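Local coordinates for protein putative endoribonuclease (Klebsiella pneumoniae, PDB 3LYB) that is a putative endoribonuclease of the L-PSP (YjgF-like) family and probably cleaves RNA, at residues Q66-E78 and H106-Y118. Sequence-based numbering, arbitrary orientation.
Sequences QGPILAQSWYVLE and HFPYYSRVRKLFY
V113 holds CG1 anti to its own N (chi1 -176°), which sends CG1 to L77 and CG2 to L70. L77 turns CG anti to its carbonyl carbon (chi1 -75°), and its CD1 comes to 3.7 Å from V113 CG1. The V113 side chain is a knob in a hole formed by L70, S73, W74 and L77. The axes of 66-78 and 107-115 run in roughly the same direction, cross at -39° and come within 8.9 Å at their closest.

Beyond this knob, L77 lays CB over one face of the F117 ring. This is a CH-pi contact, with CB 3.7 Å from the F117 ring centroid. W74 meets the edge of the same ring with CD1, and the two aromatic planes are oblique to each other, neither stacked nor edge-to-face. At the other end, I69 places CB over a face of the H106 imidazole. Its CG2 packs on Y109, 3.6 Å from Y109 CG. L70 CD2 lies at the edge of the Y109 ring.

The CB of S73 is directed toward helix 107-115, yet OG bonds back to I69 O at 2.6 Å. S73 N reaches the same oxygen from the opposite face of its plane. The hydroxyl is thus satisfied within its own helix, while OG also lies in the plane of the Y110 ring, at its edge. Y110 OH bonds to Q99 on strand 94-101. Q66 OE1 takes a weak bond from R112 NH1, 3.5 Å long, at the edge of the guanidinium. R112 NH1 also bonds to L54 O, and Q66 NE2 to D63 and G55.

Y110 also packs on strands 94-101 and 141-148 of the sheet. Helices 60-85 and 107-115 are therefore joined mainly by apolar and CH-pi contacts, and polar groups bond largely within their own helix or to neighbouring elements.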
loop_
_atom_site.group_PDB
_atom_site.type_symbol
_atom_site.label_atom_id
_atom_site.label_comp_id
_atom_site.label_asym_id
_atom_site.label_seq_id
_atom_site.Cartn_x
_atom_site.Cartn_y
_atom_site.Cartn_z
ATOM N N GLN B 66 -4.017 26.141 3.221
ATOM C CA GLN B 66 -3.257 26.896 2.206
ATOM C C GLN B 66 -1.961 27.520 2.718
ATOM O O GLN B 66 -1.009 27.742 1.956
ATOM C CB GLN B 66 -4.133 27.941 1.492
ATOM C CG GLN B 66 -4.823 28.955 2.391
ATOM C CD GLN B 66 -5.318 30.196 1.632
ATOM O OE1 GLN B 66 -5.295 30.259 0.396
ATOM N NE2 GLN B 66 -5.744 31.195 2.384
ATOM N N GLY B 67 -1.919 27.773 4.018
ATOM C CA GLY B 67 -0.779 28.427 4.654
ATOM C C GLY B 67 0.575 27.860 4.308
ATOM O O GLY B 67 1.492 28.619 3.963
ATOM N N PRO B 68 0.735 26.525 4.398
ATOM C CA PRO B 68 2.117 26.028 4.275
ATOM C C PRO B 68 2.735 26.155 2.874
ATOM O O PRO B 68 3.904 26.576 2.741
ATOM C CB PRO B 68 2.004 24.576 4.740
ATOM C CG PRO B 68 0.795 24.604 5.677
ATOM C CD PRO B 68 -0.162 25.503 4.967
ATOM N N ILE B 69 1.969 25.826 1.837
ATOM C CA ILE B 69 2.475 25.951 0.475
ATOM C C ILE B 69 2.706 27.429 0.086
ATOM O O ILE B 69 3.704 27.745 -0.585
ATOM C CB ILE B 69 1.586 25.194 -0.540
ATOM C CG1 ILE B 69 2.147 25.254 -1.959
ATOM C CG2 ILE B 69 0.205 25.742 -0.542
ATOM C CD1 ILE B 69 3.627 24.921 -2.088
ATOM N N LEU B 70 1.797 28.317 0.512
ATOM C CA LEU B 70 1.896 29.744 0.192
ATOM C C LEU B 70 3.124 30.312 0.876
ATOM O O LEU B 70 3.992 30.901 0.238
ATOM C CB LEU B 70 0.621 30.491 0.610
ATOM C CG LEU B 70 -0.657 30.217 -0.210
ATOM C CD1 LEU B 70 -1.897 30.848 0.444
ATOM C CD2 LEU B 70 -0.521 30.655 -1.671
ATOM N N ALA B 71 3.225 30.060 2.172
ATOM C CA ALA B 71 4.355 30.532 2.950
ATOM C C ALA B 71 5.680 30.016 2.425
ATOM O O ALA B 71 6.618 30.782 2.290
ATOM C CB ALA B 71 4.183 30.157 4.408
ATOM N N GLN B 72 5.768 28.724 2.125
ATOM C CA GLN B 72 7.018 28.148 1.621
ATOM C C GLN B 72 7.367 28.700 0.234
ATOM O O GLN B 72 8.535 29.001 -0.057
ATOM C CB GLN B 72 6.948 26.619 1.589
ATOM C CG GLN B 72 6.991 25.918 2.978
ATOM C CD GLN B 72 7.069 24.397 2.866
ATOM O OE1 GLN B 72 7.234 23.858 1.781
ATOM N NE2 GLN B 72 6.938 23.715 3.975
ATOM N N SER B 73 6.363 28.866 -0.617
ATOM C CA SER B 73 6.633 29.383 -1.939
ATOM C C SER B 73 7.182 30.789 -1.813
ATOM O O SER B 73 8.190 31.152 -2.453
ATOM C CB SER B 73 5.375 29.383 -2.797
ATOM O OG SER B 73 4.859 28.069 -2.938
ATOM N N TRP B 74 6.526 31.577 -0.963
ATOM C CA TRP B 74 6.872 32.966 -0.876
ATOM C C TRP B 74 8.309 33.023 -0.368
ATOM O O TRP B 74 9.181 33.652 -0.980
ATOM C CB TRP B 74 5.905 33.743 0.022
ATOM C CG TRP B 74 6.432 35.119 0.272
ATOM C CD1 TRP B 74 6.296 36.213 -0.544
ATOM C CD2 TRP B 74 7.262 35.530 1.367
ATOM N NE1 TRP B 74 6.969 37.290 -0.004
ATOM C CE2 TRP B 74 7.566 36.899 1.170
ATOM C CE3 TRP B 74 7.760 34.880 2.505
ATOM C CZ2 TRP B 74 8.351 37.635 2.074
ATOM C CZ3 TRP B 74 8.538 35.605 3.412
ATOM C CH2 TRP B 74 8.820 36.975 3.189
ATOM N N TYR B 75 8.556 32.314 0.724
ATOM C CA TYR B 75 9.863 32.285 1.346
ATOM C C TYR B 75 10.972 31.916 0.369
ATOM O O TYR B 75 12.071 32.434 0.433
ATOM C CB TYR B 75 9.831 31.319 2.530
ATOM C CG TYR B 75 10.861 31.638 3.557
ATOM C CD1 TYR B 75 10.546 32.439 4.660
ATOM C CD2 TYR B 75 12.175 31.167 3.423
ATOM C CE1 TYR B 75 11.521 32.761 5.619
ATOM C CE2 TYR B 75 13.154 31.472 4.376
ATOM C CZ TYR B 75 12.825 32.276 5.461
ATOM O OH TYR B 75 13.806 32.580 6.398
ATOM N N VAL B 76 10.680 31.011 -0.546
ATOM C CA VAL B 76 11.691 30.543 -1.468
ATOM C C VAL B 76 11.922 31.578 -2.546
ATOM O O VAL B 76 13.066 31.885 -2.890
ATOM C CB VAL B 76 11.288 29.192 -2.122
ATOM C CG1 VAL B 76 12.020 28.972 -3.460
ATOM C CG2 VAL B 76 11.571 28.075 -1.182
ATOM N N LEU B 77 10.817 32.079 -3.093
ATOM C CA LEU B 77 10.871 33.078 -4.145
ATOM C C LEU B 77 11.564 34.362 -3.696
ATOM O O LEU B 77 12.423 34.885 -4.407
ATOM C CB LEU B 77 9.483 33.345 -4.691
ATOM C CG LEU B 77 8.968 32.217 -5.590
ATOM C CD1 LEU B 77 7.534 32.464 -6.007
ATOM C CD2 LEU B 77 9.846 32.028 -6.829
ATOM N N GLU B 78 11.229 34.826 -2.493
ATOM C CA GLU B 78 11.888 35.981 -1.888
ATOM C C GLU B 78 13.373 35.739 -1.619
ATOM O O GLU B 78 14.178 36.658 -1.754
ATOM C CB GLU B 78 11.146 36.428 -0.620
ATOM C CG GLU B 78 11.803 37.577 0.178
ATOM C CD GLU B 78 11.740 38.961 -0.513
ATOM O OE1 GLU B 78 11.008 39.115 -1.525
ATOM O OE2 GLU B 78 12.425 39.894 -0.015
ATOM N N HIS B 106 -0.629 21.395 -5.468
ATOM C CA HIS B 106 -0.177 22.632 -4.864
ATOM C C HIS B 106 0.183 23.708 -5.909
ATOM O O HIS B 106 0.484 24.853 -5.566
ATOM C CB HIS B 106 1.082 22.348 -4.040
ATOM C CG HIS B 106 0.828 21.700 -2.714
ATOM N ND1 HIS B 106 1.750 20.874 -2.107
ATOM C CD2 HIS B 106 -0.226 21.766 -1.867
ATOM C CE1 HIS B 106 1.279 20.459 -0.944
ATOM N NE2 HIS B 106 0.083 20.987 -0.775
ATOM N N PHE B 107 0.176 23.335 -7.183
ATOM C CA PHE B 107 0.601 24.247 -8.224
ATOM C C PHE B 107 -0.131 25.593 -8.312
ATOM O O PHE B 107 0.520 26.634 -8.407
ATOM C CB PHE B 107 0.604 23.597 -9.605
ATOM C CG PHE B 107 1.169 24.486 -10.629
ATOM C CD1 PHE B 107 2.530 24.716 -10.663
ATOM C CD2 PHE B 107 0.335 25.184 -11.488
ATOM C CE1 PHE B 107 3.073 25.602 -11.592
ATOM C CE2 PHE B 107 0.869 26.087 -12.408
ATOM C CZ PHE B 107 2.246 26.289 -12.462
ATOM N N PRO B 108 -1.479 25.579 -8.310
ATOM C CA PRO B 108 -2.234 26.834 -8.281
ATOM C C PRO B 108 -1.791 27.798 -7.175
ATOM O O PRO B 108 -1.791 29.005 -7.386
ATOM C CB PRO B 108 -3.665 26.362 -8.016
ATOM C CG PRO B 108 -3.717 25.002 -8.658
ATOM C CD PRO B 108 -2.370 24.406 -8.439
ATOM N N TYR B 109 -1.425 27.282 -6.013
ATOM C CA TYR B 109 -0.937 28.135 -4.929
ATOM C C TYR B 109 0.402 28.755 -5.285
ATOM O O TYR B 109 0.608 29.961 -5.114
ATOM C CB TYR B 109 -0.785 27.354 -3.627
ATOM C CG TYR B 109 -2.074 26.862 -3.063
ATOM C CD1 TYR B 109 -2.437 25.522 -3.177
ATOM C CD2 TYR B 109 -2.939 27.726 -2.421
ATOM C CE1 TYR B 109 -3.633 25.047 -2.642
ATOM C CE2 TYR B 109 -4.141 27.265 -1.884
ATOM C CZ TYR B 109 -4.479 25.926 -1.995
ATOM O OH TYR B 109 -5.657 25.479 -1.462
ATOM N N TYR B 110 1.316 27.933 -5.765
ATOM C CA TYR B 110 2.627 28.420 -6.121
ATOM C C TYR B 110 2.550 29.483 -7.247
ATOM O O TYR B 110 3.204 30.532 -7.196
ATOM C CB TYR B 110 3.510 27.238 -6.550
ATOM C CG TYR B 110 4.803 27.697 -7.125
ATOM C CD1 TYR B 110 5.864 28.062 -6.287
ATOM C CD2 TYR B 110 4.959 27.819 -8.508
ATOM C CE1 TYR B 110 7.065 28.524 -6.808
ATOM C CE2 TYR B 110 6.155 28.268 -9.045
ATOM C CZ TYR B 110 7.190 28.625 -8.190
ATOM O OH TYR B 110 8.356 29.055 -8.723
ATOM N N SER B 111 1.746 29.170 -8.260
ATOM C CA SER B 111 1.493 30.037 -9.393
ATOM C C SER B 111 0.942 31.405 -8.966
ATOM O O SER B 111 1.336 32.408 -9.519
ATOM C CB SER B 111 0.534 29.343 -10.365
ATOM O OG SER B 111 0.184 30.205 -11.427
ATOM N N ARG B 112 0.038 31.439 -7.989
ATOM C CA ARG B 112 -0.442 32.712 -7.453
ATOM C C ARG B 112 0.780 33.516 -7.000
ATOM O O ARG B 112 0.996 34.645 -7.453
ATOM C CB ARG B 112 -1.447 32.495 -6.299
ATOM C CG ARG B 112 -1.689 33.724 -5.394
ATOM C CD ARG B 112 -2.586 33.411 -4.166
ATOM N NE ARG B 112 -3.901 32.879 -4.545
ATOM C CZ ARG B 112 -4.737 32.214 -3.743
ATOM N NH1 ARG B 112 -4.445 31.981 -2.474
ATOM N NH2 ARG B 112 -5.889 31.788 -4.219
ATOM N N VAL B 113 1.596 32.900 -6.150
ATOM C CA VAL B 113 2.771 33.554 -5.589
ATOM C C VAL B 113 3.781 33.990 -6.651
ATOM O O VAL B 113 4.343 35.090 -6.567
ATOM C CB VAL B 113 3.447 32.657 -4.541
ATOM C CG1 VAL B 113 4.607 33.366 -3.872
ATOM C CG2 VAL B 113 2.430 32.247 -3.500
ATOM N N ARG B 114 4.004 33.146 -7.651
ATOM C CA ARG B 114 5.017 33.459 -8.650
ATOM C C ARG B 114 4.644 34.709 -9.432
ATOM O O ARG B 114 5.507 35.519 -9.734
ATOM C CB ARG B 114 5.290 32.298 -9.597
ATOM C CG ARG B 114 6.574 32.499 -10.359
ATOM C CD ARG B 114 6.870 31.436 -11.361
ATOM N NE ARG B 114 5.728 31.119 -12.209
ATOM C CZ ARG B 114 5.731 30.159 -13.133
ATOM N NH1 ARG B 114 6.829 29.426 -13.341
ATOM N NH2 ARG B 114 4.636 29.926 -13.849
ATOM N N LYS B 115 3.365 34.870 -9.737
ATOM C CA LYS B 115 2.863 36.097 -10.351
ATOM C C LYS B 115 3.301 37.382 -9.605
ATOM O O LYS B 115 3.662 38.384 -10.240
ATOM C CB LYS B 115 1.346 36.062 -10.443
ATOM C CG LYS B 115 0.820 35.295 -11.613
ATOM C CD LYS B 115 -0.720 35.271 -11.550
ATOM C CE LYS B 115 -1.319 34.283 -12.551
ATOM N NZ LYS B 115 -2.671 33.817 -12.134
ATOM N N LEU B 116 3.273 37.344 -8.274
ATOM C CA LEU B 116 3.721 38.480 -7.469
ATOM C C LEU B 116 5.184 38.877 -7.689
ATOM O O LEU B 116 5.580 39.955 -7.282
ATOM C CB LEU B 116 3.494 38.233 -5.964
ATOM C CG LEU B 116 2.160 37.693 -5.428
ATOM C CD1 LEU B 116 2.261 37.424 -3.932
ATOM C CD2 LEU B 116 0.967 38.585 -5.741
ATOM N N PHE B 117 5.981 38.011 -8.302
ATOM C CA PHE B 117 7.408 38.289 -8.472
ATOM C C PHE B 117 7.751 38.561 -9.926
ATOM O O PHE B 117 8.802 39.131 -10.228
ATOM C CB PHE B 117 8.264 37.115 -7.988
ATOM C CG PHE B 117 8.322 36.982 -6.511
ATOM C CD1 PHE B 117 7.276 36.398 -5.812
ATOM C CD2 PHE B 117 9.430 37.431 -5.814
ATOM C CE1 PHE B 117 7.328 36.289 -4.440
ATOM C CE2 PHE B 117 9.505 37.320 -4.450
ATOM C CZ PHE B 117 8.457 36.741 -3.752
ATOM N N TYR B 118 6.877 38.103 -10.815
ATOM C CA TYR B 118 6.992 38.344 -12.229
ATOM C C TYR B 118 5.650 38.893 -12.684
ATOM O O TYR B 118 4.832 38.148 -13.272
ATOM C CB TYR B 118 7.283 37.048 -12.964
ATOM C CG TYR B 118 8.608 36.431 -12.628
ATOM C CD1 TYR B 118 9.783 36.884 -13.233
ATOM C CD2 TYR B 118 8.691 35.384 -11.715
ATOM C CE1 TYR B 118 11.001 36.317 -12.939
ATOM C CE2 TYR B 118 9.915 34.809 -11.408
ATOM C CZ TYR B 118 11.063 35.279 -12.025
ATOM O OH TYR B 118 12.273 34.712 -11.728
#